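Local coordinates for filamentation induced by cAMP protein Fic (Desulfovibrio alaskensis, PDB 4RGL) that is of unknown function but belongs to the Fic/DOC family, with a mostly helical Fic domain and a smaller C-terminal domain of the helix-turn-helix clan, at residues F92-A97 against E114-G119; E99-S104 against R194-L199; D108-H113 against G125-G130; L158-N163 against S172-Y177. One frame throughout, in Å; residues are numbered along the deposited sequence.

Contact 1 of 4, residues F92-A97 against E114-G119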
loop_
_atom_site.group_PDB
_atom_site.type_symbol
_atom_site.label_atom_id
_atom_site.label_comp_id
_atom_site.label_asym_id
_atom_site.label_seq_id
_atom_site.Cartn_x
_atom_site.Cartn_y
_atom_site.Cartn_z
ATOM N N PHE A 92 -4.627 5.997 -7.690
ATOM C CA PHE A 92 -3.448 6.645 -7.108
ATOM C C PHE A 92 -3.785 8.064 -6.647
ATOM O O PHE A 92 -3.389 8.466 -5.556
ATOM C CB PHE A 92 -2.276 6.669 -8.110
ATOM C CG PHE A 92 -1.088 7.470 -7.627
ATOM C CD1 PHE A 92 -0.243 6.968 -6.642
ATOM C CD2 PHE A 92 -0.834 8.744 -8.131
ATOM C CE1 PHE A 92 0.829 7.726 -6.165
ATOM C CE2 PHE A 92 0.241 9.496 -7.659
ATOM C CZ PHE A 92 1.073 8.981 -6.689
ATOM N N ALA A 93 -4.543 8.803 -7.459
ATOM C CA ALA A 93 -4.954 10.158 -7.124
ATOM C C ALA A 93 -5.854 10.174 -5.873
ATOM O O ALA A 93 -5.733 11.076 -5.035
ATOM C CB ALA A 93 -5.682 10.781 -8.299
ATOM N N THR A 94 -6.718 9.146 -5.728
ATOM C CA THR A 94 -7.682 9.062 -4.630
ATOM C C THR A 94 -6.967 8.768 -3.294
ATOM O O THR A 94 -7.223 9.451 -2.300
ATOM C CB THR A 94 -8.741 7.988 -4.943
ATOM O OG1 THR A 94 -9.239 8.203 -6.262
ATOM C CG2 THR A 94 -9.889 7.996 -3.949
ATOM N N TYR A 95 -6.066 7.754 -3.274
ATOM C CA TYR A 95 -5.353 7.371 -2.042
ATOM C C TYR A 95 -4.417 8.492 -1.557
ATOM O O TYR A 95 -4.214 8.637 -0.352
ATOM C CB TYR A 95 -4.557 6.073 -2.250
ATOM C CG TYR A 95 -5.396 4.820 -2.119
ATOM C CD1 TYR A 95 -6.107 4.315 -3.204
ATOM C CD2 TYR A 95 -5.438 4.106 -0.922
ATOM C CE1 TYR A 95 -6.882 3.158 -3.091
ATOM C CE2 TYR A 95 -6.193 2.936 -0.801
ATOM C CZ TYR A 95 -6.925 2.473 -1.884
ATOM O OH TYR A 95 -7.690 1.340 -1.768
ATOM N N GLU A 96 -3.869 9.300 -2.488
ATOM C CA GLU A 96 -2.961 10.387 -2.110
ATOM C C GLU A 96 -3.726 11.552 -1.451
ATOM O O GLU A 96 -3.106 12.414 -0.833
ATOM C CB GLU A 96 -2.165 10.895 -3.331
ATOM C CG GLU A 96 -1.169 9.881 -3.885
ATOM C CD GLU A 96 -0.142 9.368 -2.890
ATOM O OE1 GLU A 96 0.583 10.200 -2.297
ATOM O OE2 GLU A 96 -0.006 8.128 -2.768
ATOM N N ALA A 97 -5.066 11.541 -1.530
ATOM C CA ALA A 97 -5.884 12.626 -0.980
ATOM C C ALA A 97 -6.579 12.216 0.355
ATOM O O ALA A 97 -7.481 12.922 0.818
ATOM C CB ALA A 97 -6.930 13.053 -2.000
ATOM N N GLU A 114 -15.711 10.578 -6.287
ATOM C CA GLU A 114 -15.503 11.440 -7.448
ATOM C C GLU A 114 -14.085 11.243 -8.031
ATOM O O GLU A 114 -13.951 10.984 -9.225
ATOM C CB GLU A 114 -15.742 12.929 -7.070
ATOM C CG GLU A 114 -14.964 13.947 -7.917
ATOM C CD GLU A 114 -15.212 13.917 -9.416
ATOM O OE1 GLU A 114 -16.255 13.370 -9.843
ATOM O OE2 GLU A 114 -14.365 14.453 -10.162
ATOM N N LEU A 115 -13.042 11.328 -7.184
ATOM C CA LEU A 115 -11.657 11.170 -7.638
ATOM C C LEU A 115 -11.414 9.788 -8.206
ATOM O O LEU A 115 -10.656 9.642 -9.168
ATOM C CB LEU A 115 -10.682 11.428 -6.489
ATOM C CG LEU A 115 -10.513 12.872 -6.076
ATOM C CD1 LEU A 115 -9.727 12.970 -4.790
ATOM C CD2 LEU A 115 -9.837 13.671 -7.164
ATOM N N LEU A 116 -12.046 8.764 -7.607
ATOM C CA LEU A 116 -11.846 7.375 -7.987
ATOM C C LEU A 116 -12.541 7.044 -9.315
ATOM O O LEU A 116 -12.025 6.236 -10.085
ATOM C CB LEU A 116 -12.377 6.450 -6.871
ATOM C CG LEU A 116 -12.161 4.943 -7.070
ATOM C CD1 LEU A 116 -10.691 4.569 -6.884
ATOM C CD2 LEU A 116 -13.010 4.152 -6.112
HETATM N N MSE A 117 -13.720 7.634 -9.568
HETATM C CA MSE A 117 -14.524 7.250 -10.741
HETATM C C MSE A 117 -14.535 8.343 -11.843
HETATM O O MSE A 117 -15.163 8.141 -12.887
HETATM C CB MSE A 117 -15.977 6.933 -10.320
HETATM C CG MSE A 117 -16.085 5.827 -9.263
HETATM SE SE MSE A 117 -15.164 4.184 -9.759
HETATM C CE MSE A 117 -16.101 3.752 -11.327
ATOM N N ARG A 118 -13.839 9.488 -11.615
ATOM C CA ARG A 118 -13.835 10.601 -12.572
ATOM C C ARG A 118 -13.562 10.110 -13.997
ATOM O O ARG A 118 -12.582 9.394 -14.232
ATOM C CB ARG A 118 -12.802 11.655 -12.175
ATOM C CG ARG A 118 -12.752 12.853 -13.135
ATOM C CD ARG A 118 -11.719 13.864 -12.708
ATOM N NE ARG A 118 -12.000 14.385 -11.376
ATOM C CZ ARG A 118 -11.212 15.234 -10.734
ATOM N NH1 ARG A 118 -10.087 15.660 -11.295
ATOM N NH2 ARG A 118 -11.534 15.655 -9.520
ATOM N N GLY A 119 -14.474 10.451 -14.918
ATOM C CA GLY A 119 -14.340 10.137 -16.338
ATOM C C GLY A 119 -14.617 8.692 -16.715
ATOM O O GLY A 119 -14.543 8.339 -17.893
#

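Contact 2 of 4, residues E99-S104 against R194-L199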
loop_
_atom_site.group_PDB
_atom_site.type_symbol
_atom_site.label_atom_id
_atom_site.label_comp_id
_atom_site.label_asym_id
_atom_site.label_seq_id
_atom_site.Cartn_x
_atom_site.Cartn_y
_atom_site.Cartn_z
ATOM N N GLU A 99 -5.402 12.366 3.388
ATOM C CA GLU A 99 -5.090 13.328 4.455
ATOM C C GLU A 99 -6.252 14.329 4.655
ATOM O O GLU A 99 -6.508 14.759 5.780
ATOM C CB GLU A 99 -3.778 14.083 4.129
ATOM C CG GLU A 99 -3.263 14.969 5.268
ATOM C CD GLU A 99 -2.754 14.225 6.496
ATOM O OE1 GLU A 99 -1.881 13.341 6.335
ATOM O OE2 GLU A 99 -3.129 14.621 7.625
ATOM N N ASP A 100 -6.991 14.637 3.567
ATOM C CA ASP A 100 -8.080 15.625 3.590
ATOM C C ASP A 100 -9.360 15.085 4.265
ATOM O O ASP A 100 -10.223 15.883 4.651
ATOM C CB ASP A 100 -8.430 16.071 2.146
ATOM C CG ASP A 100 -7.257 16.617 1.343
ATOM O OD1 ASP A 100 -6.278 17.103 1.968
ATOM O OD2 ASP A 100 -7.353 16.637 0.090
ATOM N N TRP A 101 -9.537 13.741 4.308
ATOM C CA TRP A 101 -10.833 13.167 4.652
ATOM C C TRP A 101 -10.919 12.630 6.087
ATOM O O TRP A 101 -9.978 12.013 6.601
ATOM C CB TRP A 101 -11.198 12.047 3.686
ATOM C CG TRP A 101 -11.114 12.446 2.248
ATOM C CD1 TRP A 101 -11.576 13.601 1.688
ATOM C CD2 TRP A 101 -10.650 11.636 1.167
ATOM N NE1 TRP A 101 -11.324 13.603 0.341
ATOM C CE2 TRP A 101 -10.780 12.397 -0.013
ATOM C CE3 TRP A 101 -10.128 10.335 1.080
ATOM C CZ2 TRP A 101 -10.390 11.911 -1.263
ATOM C CZ3 TRP A 101 -9.725 9.861 -0.158
ATOM C CH2 TRP A 101 -9.868 10.640 -1.313
ATOM N N ASP A 102 -12.108 12.802 6.687
ATOM C CA ASP A 102 -12.523 12.185 7.928
ATOM C C ASP A 102 -13.567 11.114 7.595
ATOM O O ASP A 102 -14.546 11.409 6.902
ATOM C CB ASP A 102 -13.083 13.261 8.898
ATOM C CG ASP A 102 -13.475 12.743 10.274
ATOM O OD1 ASP A 102 -14.147 11.685 10.343
ATOM O OD2 ASP A 102 -13.249 13.470 11.266
ATOM N N ALA A 103 -13.302 9.856 7.977
ATOM C CA ALA A 103 -14.106 8.699 7.554
ATOM C C ALA A 103 -15.625 8.850 7.889
ATOM O O ALA A 103 -16.454 8.178 7.271
ATOM C CB ALA A 103 -13.571 7.440 8.192
ATOM N N SER A 104 -15.974 9.713 8.844
ATOM C CA SER A 104 -17.370 9.864 9.259
ATOM C C SER A 104 -18.095 10.983 8.461
ATOM O O SER A 104 -19.317 11.129 8.588
ATOM C CB SER A 104 -17.451 10.158 10.752
ATOM O OG SER A 104 -16.744 11.341 11.085
ATOM N N ARG A 194 -12.532 -0.923 0.596
ATOM C CA ARG A 194 -11.131 -1.085 1.003
ATOM C C ARG A 194 -10.484 0.261 1.279
ATOM O O ARG A 194 -9.672 0.375 2.206
ATOM C CB ARG A 194 -10.346 -1.836 -0.069
ATOM C CG ARG A 194 -10.902 -3.204 -0.325
ATOM C CD ARG A 194 -10.240 -3.892 -1.468
ATOM N NE ARG A 194 -11.141 -4.873 -2.055
ATOM C CZ ARG A 194 -11.817 -4.672 -3.175
ATOM N NH1 ARG A 194 -11.570 -3.608 -3.920
ATOM N NH2 ARG A 194 -12.667 -5.585 -3.613
ATOM N N LEU A 195 -10.864 1.301 0.504
ATOM C CA LEU A 195 -10.331 2.639 0.705
ATOM C C LEU A 195 -10.733 3.179 2.063
ATOM O O LEU A 195 -9.879 3.667 2.810
ATOM C CB LEU A 195 -10.810 3.589 -0.404
ATOM C CG LEU A 195 -10.436 5.082 -0.213
ATOM C CD1 LEU A 195 -8.925 5.299 -0.336
ATOM C CD2 LEU A 195 -11.169 5.949 -1.196
ATOM N N TRP A 196 -12.030 3.080 2.404
ATOM C CA TRP A 196 -12.533 3.663 3.635
ATOM C C TRP A 196 -12.056 2.869 4.857
ATOM O O TRP A 196 -11.797 3.470 5.898
ATOM C CB TRP A 196 -14.058 3.767 3.611
ATOM C CG TRP A 196 -14.553 5.150 3.924
ATOM C CD1 TRP A 196 -15.281 5.531 5.012
ATOM C CD2 TRP A 196 -14.165 6.361 3.260
ATOM N NE1 TRP A 196 -15.479 6.891 4.994
ATOM C CE2 TRP A 196 -14.766 7.431 3.955
ATOM C CE3 TRP A 196 -13.385 6.645 2.122
ATOM C CZ2 TRP A 196 -14.634 8.758 3.540
ATOM C CZ3 TRP A 196 -13.224 7.962 1.736
ATOM C CH2 TRP A 196 -13.855 9.001 2.428
ATOM N N GLN A 197 -11.818 1.551 4.700
ATOM C CA GLN A 197 -11.226 0.774 5.786
ATOM C C GLN A 197 -9.801 1.284 6.085
ATOM O O GLN A 197 -9.466 1.523 7.244
ATOM C CB GLN A 197 -11.211 -0.719 5.460
ATOM C CG GLN A 197 -10.542 -1.548 6.556
ATOM C CD GLN A 197 -10.556 -3.008 6.262
ATOM O OE1 GLN A 197 -11.613 -3.624 6.115
ATOM N NE2 GLN A 197 -9.390 -3.631 6.348
ATOM N N THR A 198 -9.010 1.557 5.021
ATOM C CA THR A 198 -7.673 2.140 5.157
ATOM C C THR A 198 -7.762 3.534 5.817
ATOM O O THR A 198 -6.892 3.894 6.615
ATOM C CB THR A 198 -6.982 2.220 3.778
ATOM O OG1 THR A 198 -7.008 0.933 3.161
ATOM C CG2 THR A 198 -5.551 2.715 3.874
ATOM N N LEU A 199 -8.834 4.301 5.510
ATOM C CA LEU A 199 -9.000 5.643 6.068
ATOM C C LEU A 199 -9.297 5.571 7.553
ATOM O O LEU A 199 -8.654 6.269 8.334
ATOM C CB LEU A 199 -10.113 6.418 5.330
ATOM C CG LEU A 199 -10.264 7.906 5.728
ATOM C CD1 LEU A 199 -8.966 8.686 5.479
ATOM C CD2 LEU A 199 -11.385 8.537 4.996
#

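Contact 3 of 4, residues D108-H113 against G125-G130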
loop_
_atom_site.group_PDB
_atom_site.type_symbol
_atom_site.label_atom_id
_atom_site.label_comp_id
_atom_site.label_asym_id
_atom_site.label_seq_id
_atom_site.Cartn_x
_atom_site.Cartn_y
_atom_site.Cartn_z
ATOM N N ASP A 108 -16.853 13.890 2.451
ATOM C CA ASP A 108 -15.519 13.351 2.171
ATOM C C ASP A 108 -15.621 12.012 1.446
ATOM O O ASP A 108 -14.819 11.736 0.554
ATOM C CB ASP A 108 -14.713 13.197 3.471
ATOM C CG ASP A 108 -14.340 14.518 4.130
ATOM O OD1 ASP A 108 -14.393 15.565 3.439
ATOM O OD2 ASP A 108 -13.914 14.495 5.299
ATOM N N LEU A 109 -16.648 11.196 1.793
ATOM C CA LEU A 109 -16.904 9.916 1.127
ATOM C C LEU A 109 -17.249 10.141 -0.343
ATOM O O LEU A 109 -16.748 9.419 -1.213
ATOM C CB LEU A 109 -18.056 9.158 1.841
ATOM C CG LEU A 109 -18.400 7.745 1.291
ATOM C CD1 LEU A 109 -17.286 6.769 1.562
ATOM C CD2 LEU A 109 -19.685 7.226 1.903
ATOM N N LEU A 110 -18.065 11.172 -0.628
ATOM C CA LEU A 110 -18.480 11.490 -1.990
ATOM C C LEU A 110 -17.319 12.084 -2.784
ATOM O O LEU A 110 -17.106 11.699 -3.934
ATOM C CB LEU A 110 -19.673 12.463 -1.975
ATOM C CG LEU A 110 -20.913 11.970 -1.202
ATOM C CD1 LEU A 110 -21.968 13.025 -1.153
ATOM C CD2 LEU A 110 -21.469 10.678 -1.802
ATOM N N ALA A 111 -16.519 12.963 -2.147
ATOM C CA ALA A 111 -15.333 13.548 -2.784
ATOM C C ALA A 111 -14.329 12.445 -3.213
ATOM O O ALA A 111 -13.719 12.545 -4.287
ATOM C CB ALA A 111 -14.662 14.531 -1.833
ATOM N N ALA A 112 -14.203 11.379 -2.394
ATOM C CA ALA A 112 -13.327 10.251 -2.700
ATOM C C ALA A 112 -13.849 9.460 -3.897
ATOM O O ALA A 112 -13.073 9.111 -4.792
ATOM C CB ALA A 112 -13.205 9.340 -1.487
ATOM N N HIS A 113 -15.172 9.189 -3.925
ATOM C CA HIS A 113 -15.795 8.450 -5.024
ATOM C C HIS A 113 -15.641 9.218 -6.350
ATOM O O HIS A 113 -15.404 8.599 -7.398
ATOM C CB HIS A 113 -17.271 8.185 -4.725
ATOM C CG HIS A 113 -17.955 7.377 -5.778
ATOM N ND1 HIS A 113 -18.787 7.968 -6.711
ATOM C CD2 HIS A 113 -17.842 6.058 -6.064
ATOM C CE1 HIS A 113 -19.185 6.988 -7.504
ATOM N NE2 HIS A 113 -18.640 5.820 -7.152
ATOM N N GLY A 125 -19.516 10.832 -7.266
ATOM C CA GLY A 125 -19.624 11.726 -6.112
ATOM C C GLY A 125 -21.040 11.879 -5.589
ATOM O O GLY A 125 -21.400 12.931 -5.053
ATOM N N ARG A 126 -21.859 10.831 -5.769
ATOM C CA ARG A 126 -23.255 10.800 -5.323
ATOM C C ARG A 126 -23.738 9.373 -5.259
ATOM O O ARG A 126 -23.156 8.495 -5.908
ATOM C CB ARG A 126 -24.161 11.639 -6.265
ATOM C CG ARG A 126 -24.035 11.269 -7.741
ATOM C CD ARG A 126 -24.838 12.206 -8.623
ATOM N NE ARG A 126 -24.475 12.067 -10.036
ATOM C CZ ARG A 126 -23.499 12.761 -10.622
ATOM N NH1 ARG A 126 -22.791 13.643 -9.923
ATOM N NH2 ARG A 126 -23.225 12.577 -11.907
ATOM N N TYR A 127 -24.790 9.117 -4.483
ATOM C CA TYR A 127 -25.323 7.768 -4.367
ATOM C C TYR A 127 -26.138 7.411 -5.603
ATOM O O TYR A 127 -26.629 8.304 -6.303
ATOM C CB TYR A 127 -26.171 7.615 -3.093
ATOM C CG TYR A 127 -25.397 7.884 -1.818
ATOM C CD1 TYR A 127 -24.110 7.378 -1.638
ATOM C CD2 TYR A 127 -25.993 8.534 -0.740
ATOM C CE1 TYR A 127 -23.406 7.589 -0.454
ATOM C CE2 TYR A 127 -25.302 8.744 0.454
ATOM C CZ TYR A 127 -24.009 8.266 0.595
ATOM O OH TYR A 127 -23.320 8.480 1.767
ATOM N N ARG A 128 -26.214 6.110 -5.918
ATOM C CA ARG A 128 -26.938 5.606 -7.086
ATOM C C ARG A 128 -28.413 6.006 -7.041
ATOM O O ARG A 128 -29.021 6.033 -5.963
ATOM C CB ARG A 128 -26.810 4.081 -7.176
ATOM C CG ARG A 128 -27.183 3.373 -5.893
ATOM C CD ARG A 128 -26.905 1.908 -5.968
ATOM N NE ARG A 128 -27.061 1.262 -4.666
ATOM C CZ ARG A 128 -28.201 0.742 -4.227
ATOM N NH1 ARG A 128 -29.297 0.802 -4.974
ATOM N NH2 ARG A 128 -28.258 0.166 -3.036
ATOM N N SER A 129 -28.982 6.338 -8.206
ATOM C CA SER A 129 -30.387 6.712 -8.308
ATOM C C SER A 129 -31.258 5.478 -8.494
ATOM O O SER A 129 -32.481 5.540 -8.291
ATOM C CB SER A 129 -30.598 7.681 -9.466
ATOM O OG SER A 129 -30.185 7.106 -10.694
ATOM N N GLY A 130 -30.628 4.362 -8.860
ATOM C CA GLY A 130 -31.328 3.114 -9.099
ATOM C C GLY A 130 -30.723 1.932 -8.381
ATOM O O GLY A 130 -29.827 2.090 -7.539
#

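Contact 4 of 4, residues L158-N163 against S172-Y177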
loop_
_atom_site.group_PDB
_atom_site.type_symbol
_atom_site.label_atom_id
_atom_site.label_comp_id
_atom_site.label_asym_id
_atom_site.label_seq_id
_atom_site.Cartn_x
_atom_site.Cartn_y
_atom_site.Cartn_z
ATOM N N LEU A 158 -22.569 6.326 8.970
ATOM C CA LEU A 158 -21.552 7.360 9.200
ATOM C C LEU A 158 -21.728 8.000 10.573
ATOM O O LEU A 158 -20.737 8.373 11.205
ATOM C CB LEU A 158 -21.605 8.432 8.103
ATOM C CG LEU A 158 -21.216 7.962 6.698
ATOM C CD1 LEU A 158 -21.677 8.935 5.658
ATOM C CD2 LEU A 158 -19.710 7.712 6.591
ATOM N N ASP A 159 -22.988 8.111 11.054
ATOM C CA ASP A 159 -23.250 8.635 12.396
ATOM C C ASP A 159 -22.738 7.662 13.438
ATOM O O ASP A 159 -22.125 8.080 14.424
ATOM C CB ASP A 159 -24.751 8.904 12.603
ATOM C CG ASP A 159 -25.088 9.439 13.987
ATOM O OD1 ASP A 159 -24.454 10.436 14.411
ATOM O OD2 ASP A 159 -26.007 8.885 14.630
ATOM N N TRP A 160 -22.951 6.347 13.202
ATOM C CA TRP A 160 -22.460 5.299 14.087
ATOM C C TRP A 160 -20.947 5.349 14.190
ATOM O O TRP A 160 -20.408 5.292 15.288
ATOM C CB TRP A 160 -22.912 3.912 13.593
ATOM C CG TRP A 160 -22.230 2.781 14.303
ATOM C CD1 TRP A 160 -22.561 2.258 15.518
ATOM C CD2 TRP A 160 -21.030 2.113 13.892
ATOM N NE1 TRP A 160 -21.642 1.303 15.889
ATOM C CE2 TRP A 160 -20.697 1.188 14.904
ATOM C CE3 TRP A 160 -20.209 2.196 12.753
ATOM C CZ2 TRP A 160 -19.585 0.345 14.810
ATOM C CZ3 TRP A 160 -19.096 1.378 12.675
ATOM C CH2 TRP A 160 -18.784 0.478 13.700
ATOM N N LEU A 161 -20.261 5.463 13.039
ATOM C CA LEU A 161 -18.800 5.478 12.975
ATOM C C LEU A 161 -18.214 6.669 13.766
ATOM O O LEU A 161 -17.163 6.532 14.395
ATOM C CB LEU A 161 -18.342 5.537 11.502
ATOM C CG LEU A 161 -16.837 5.374 11.252
ATOM C CD1 LEU A 161 -16.362 3.978 11.645
ATOM C CD2 LEU A 161 -16.500 5.647 9.802
ATOM N N GLU A 162 -18.902 7.819 13.748
ATOM C CA GLU A 162 -18.434 9.011 14.454
ATOM C C GLU A 162 -18.545 8.832 15.982
ATOM O O GLU A 162 -17.646 9.247 16.719
ATOM C CB GLU A 162 -19.237 10.250 14.005
ATOM C CG GLU A 162 -18.717 11.561 14.584
ATOM C CD GLU A 162 -19.596 12.774 14.323
ATOM O OE1 GLU A 162 -20.730 12.594 13.821
ATOM O OE2 GLU A 162 -19.173 13.897 14.681
ATOM N N ASN A 163 -19.641 8.208 16.449
ATOM C CA ASN A 163 -19.933 8.114 17.877
ATOM C C ASN A 163 -19.699 6.680 18.439
ATOM O O ASN A 163 -20.120 6.396 19.563
ATOM C CB ASN A 163 -21.388 8.551 18.147
ATOM C CG ASN A 163 -21.700 9.962 17.687
ATOM O OD1 ASN A 163 -21.030 10.934 18.072
ATOM N ND2 ASN A 163 -22.779 10.113 16.930
ATOM N N SER A 172 -13.375 -0.396 11.636
ATOM C CA SER A 172 -13.069 -0.453 10.199
ATOM C C SER A 172 -13.663 -1.707 9.562
ATOM O O SER A 172 -14.171 -1.645 8.444
ATOM C CB SER A 172 -11.562 -0.414 9.966
ATOM O OG SER A 172 -10.934 -1.581 10.464
ATOM N N CYS A 173 -13.623 -2.839 10.283
ATOM C CA CYS A 173 -14.184 -4.095 9.792
ATOM C C CYS A 173 -15.708 -4.008 9.734
ATOM O O CYS A 173 -16.310 -4.447 8.749
ATOM C CB CYS A 173 -13.731 -5.265 10.660
ATOM S SG CYS A 173 -11.948 -5.560 10.631
ATOM N N ILE A 174 -16.338 -3.455 10.799
ATOM C CA ILE A 174 -17.798 -3.318 10.859
ATOM C C ILE A 174 -18.290 -2.413 9.713
ATOM O O ILE A 174 -19.257 -2.762 9.023
ATOM C CB ILE A 174 -18.255 -2.772 12.243
ATOM C CG1 ILE A 174 -17.756 -3.675 13.417
ATOM C CG2 ILE A 174 -19.769 -2.590 12.284
ATOM C CD1 ILE A 174 -18.409 -5.098 13.492
ATOM N N PHE A 175 -17.605 -1.263 9.493
ATOM C CA PHE A 175 -17.972 -0.335 8.422
ATOM C C PHE A 175 -17.864 -1.016 7.055
ATOM O O PHE A 175 -18.786 -0.917 6.249
ATOM C CB PHE A 175 -17.092 0.921 8.463
ATOM C CG PHE A 175 -17.497 1.981 7.460
ATOM C CD1 PHE A 175 -17.039 1.932 6.147
ATOM C CD2 PHE A 175 -18.345 3.017 7.823
ATOM C CE1 PHE A 175 -17.445 2.885 5.215
ATOM C CE2 PHE A 175 -18.736 3.982 6.892
ATOM C CZ PHE A 175 -18.281 3.911 5.595
ATOM N N HIS A 176 -16.734 -1.718 6.804
ATOM C CA HIS A 176 -16.500 -2.452 5.548
ATOM C C HIS A 176 -17.652 -3.412 5.274
ATOM O O HIS A 176 -18.170 -3.451 4.165
ATOM C CB HIS A 176 -15.160 -3.232 5.632
ATOM C CG HIS A 176 -14.613 -3.678 4.302
ATOM N ND1 HIS A 176 -13.269 -3.548 3.998
ATOM C CD2 HIS A 176 -15.248 -4.225 3.238
ATOM C CE1 HIS A 176 -13.125 -4.045 2.782
ATOM N NE2 HIS A 176 -14.291 -4.446 2.276
ATOM N N TYR A 177 -18.078 -4.154 6.305
ATOM C CA TYR A 177 -19.151 -5.139 6.207
ATOM C C TYR A 177 -20.485 -4.470 5.899
ATOM O O TYR A 177 -21.218 -4.935 5.024
ATOM C CB TYR A 177 -19.245 -5.941 7.511
ATOM C CG TYR A 177 -20.446 -6.854 7.591
ATOM C CD1 TYR A 177 -20.456 -8.085 6.941
ATOM C CD2 TYR A 177 -21.518 -6.552 8.425
ATOM C CE1 TYR A 177 -21.530 -8.963 7.068
ATOM C CE2 TYR A 177 -22.580 -7.440 8.593
ATOM C CZ TYR A 177 -22.586 -8.641 7.905
ATOM O OH TYR A 177 -23.652 -9.502 8.039
#

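Contact 1 of 4, residues F92-A97 against E114-G119
Two helices of the helical Fic fold meet here: the end of helix 82-95 and the residues that follow present Thr-94 and Ala-97 to Leu-115 and Leu-116 at the C-terminal end of helix 106-117. The backbones come close at one point, with Thr-94 CA 5.4 Å from Leu-115 CA, and about 215 Å² is buried in all. Thr-94 crosses Leu-116 at about a right angle and lays its hydroxyl on the opposing helix backbone, OG1 lying 3.3 Å from Leu-115 C. The amide of Leu-116 is nearby, but the angle is too poor for a bond; Thr-94 OG1 is instead hydrogen-bonded to Asn-90 O, one turn back in its own helix. That bond suits the first torsion (chi1 -49°), which sets OG1 beside the backbone N and leaves the methyl CG2 to meet Leu-116 CB at 4.1 Å. Trp-101 packs against both Thr-94 and Leu-115. Beyond the helix end, Arg-118 NE folds back to Glu-114 OE2 in a 2.7 Å salt bridge, while Arg-118 O accepts from Asn-90 ND2. Leu-115 reaches Ala-97 with one branch, Leu-115 CD1 touching Ala-97 CB at 4.0 Å.

Contact 2 of 4, residues E99-S104 against R194-L199
Trp-101, Leu-199 and Ala-103 bury the largest areas here, with Trp-196 close behind. Leu-199 points from its helix into the loop, and CG lies anti to the backbone N (chi1 -173°), a setting that extends both methyls to the loop. CD2 reaches Trp-101 CB at 3.8 Å and Ala-103 CA at 3.7 Å, while CD1 meets Trp-101 O, also at 3.7 Å. The same CD2 lies over one face of the Trp-196 indole, toward its rim. Ala-103 takes the edge of that indole: Trp-196 NE1 donates to Ala-103 O over 2.8 Å at 154°, in the carbonyl plane and on a lone pair, which satisfies a buried N-H and fixes the ring's rotation. The two indoles meet obliquely, their six-membered rings 5.9 Å apart between centroids with planes at 31°. An Asx turn shapes the loop beside this bond, Asp-102 OD1 accepting from Ser-104 N at 3.1 Å as well as from Ser-104 OG. Helix 189-202 carries the end of the Fic signature sequence, and Arg-194 on it pairs with Glu-60 and bonds Ser-56, consistent with the (S/T)xxxE(G/N) inhibitory motif of Fic proteins.

Contact 3 of 4, residues D108-H113 against G125-G130
The loop after helix 106-117 returns to that helix at Gly-125, whose CA lies 4.3 Å from Leu-110 CA at a positive phi (67°), and then leads off. So close an approach sets Gly-125 CA 3.3 Å from Leu-110 O in a CA-H...O contact. One turn further on, His-113 receives the loop: Gly-125 N donates to ND1 over 3.0 Å at 157°, nearly in the ring plane. The other ring nitrogen, NE2, bonds Asp-187 O, so the imidazole is gripped at both nitrogens, and Phe-185 stacks on it. Leu-110 leans along the loop, its CB 3.6 Å from Gly-125 O. Its CD2 lies over one face of the Tyr-127 ring, 3.9 Å from CE1. Leu-109 comes to that ring at its edge instead, CD2 being 3.8 Å from Tyr-127 OH, while the hydroxyl itself is bonded to Glu-106 OE2. Past Tyr-127, Arg-128 NH1 turns to Gly-130 O at 2.9 Å, and the same guanidinium bonds His-183 O. Tyr-127 also meets Phe-185 and Pro-184. These partners of His-113, Tyr-127 and Arg-128 all belong to the first half of the family-defining Fic signature HPFADGNGR, which runs from His-183 to Arg-191.

Contact 4 of 4, residues L158-N163 against S172-Y177
An antiparallel helix pair of the Fic domain brings Trp-160 and Leu-161 of helix 150-163 against Ile-174 and Phe-175 of helix 168-182. The short segments run at 179° to one another, their axes 11.0 Å apart, a separation bridged by large, mostly apolar side chains. Phe-175 buries more area here than any other residue of the two segments. Its CG is anti to the backbone N (chi1 -175°), which swings the ring out toward two leucines that reach the same CD2-CE2 side by different approaches. Leu-158 puts CD2 at the ring edge, 3.9 Å from CE2, whereas Leu-161 crosses the phenylalanine at about a right angle and meets CD2 of the ring with its own CD2 at 3.8 Å. Beyond these leucines, the ring also meets the Trp-196 indole and Ile-200 of helix 189-202, which places it where three helices come together. Trp-160 takes the same extended first torsion (chi1 169°), sending the six-membered end of its indole across the gap toward the backbone of the opposing helix. There it finds Ile-174, whose CG1 lies beside the backbone N and leads away, while CG2, anti to that N, meets the indole. Pro-10, from the N-terminal stretch, touches both of these side chains. Trp-160 CH2 meets Ile-174 CG2 at 3.5 Å and Ile-174 CB at 3.6 Å.

From the N terminus, the first segments of contacts 1, 2 and 3 open in turn at 92-97, 99-104 and 108-113. Contact 1 closes next, at 114-119, tying helix 82-95 to helix 106-117, so it crosses contacts 2 and 3; contact 3 closes at 125-130. Contact 4 pairs helices 150-163 and 168-182 within 158-177, in series after contacts 1 and 3. Contact 2 closes last, at 194-199, enclosing contacts 3 and 4 in its long loop. Helix 106-117 serves contacts 1 and 3, and helix 189-202 meets it through Trp-196, whose CH2 lies 3.4 Å from Leu-109 CA. Contacts 2 and 4 join where Gln-197 OE1 and His-176 ND1 are 2.7 Å apart.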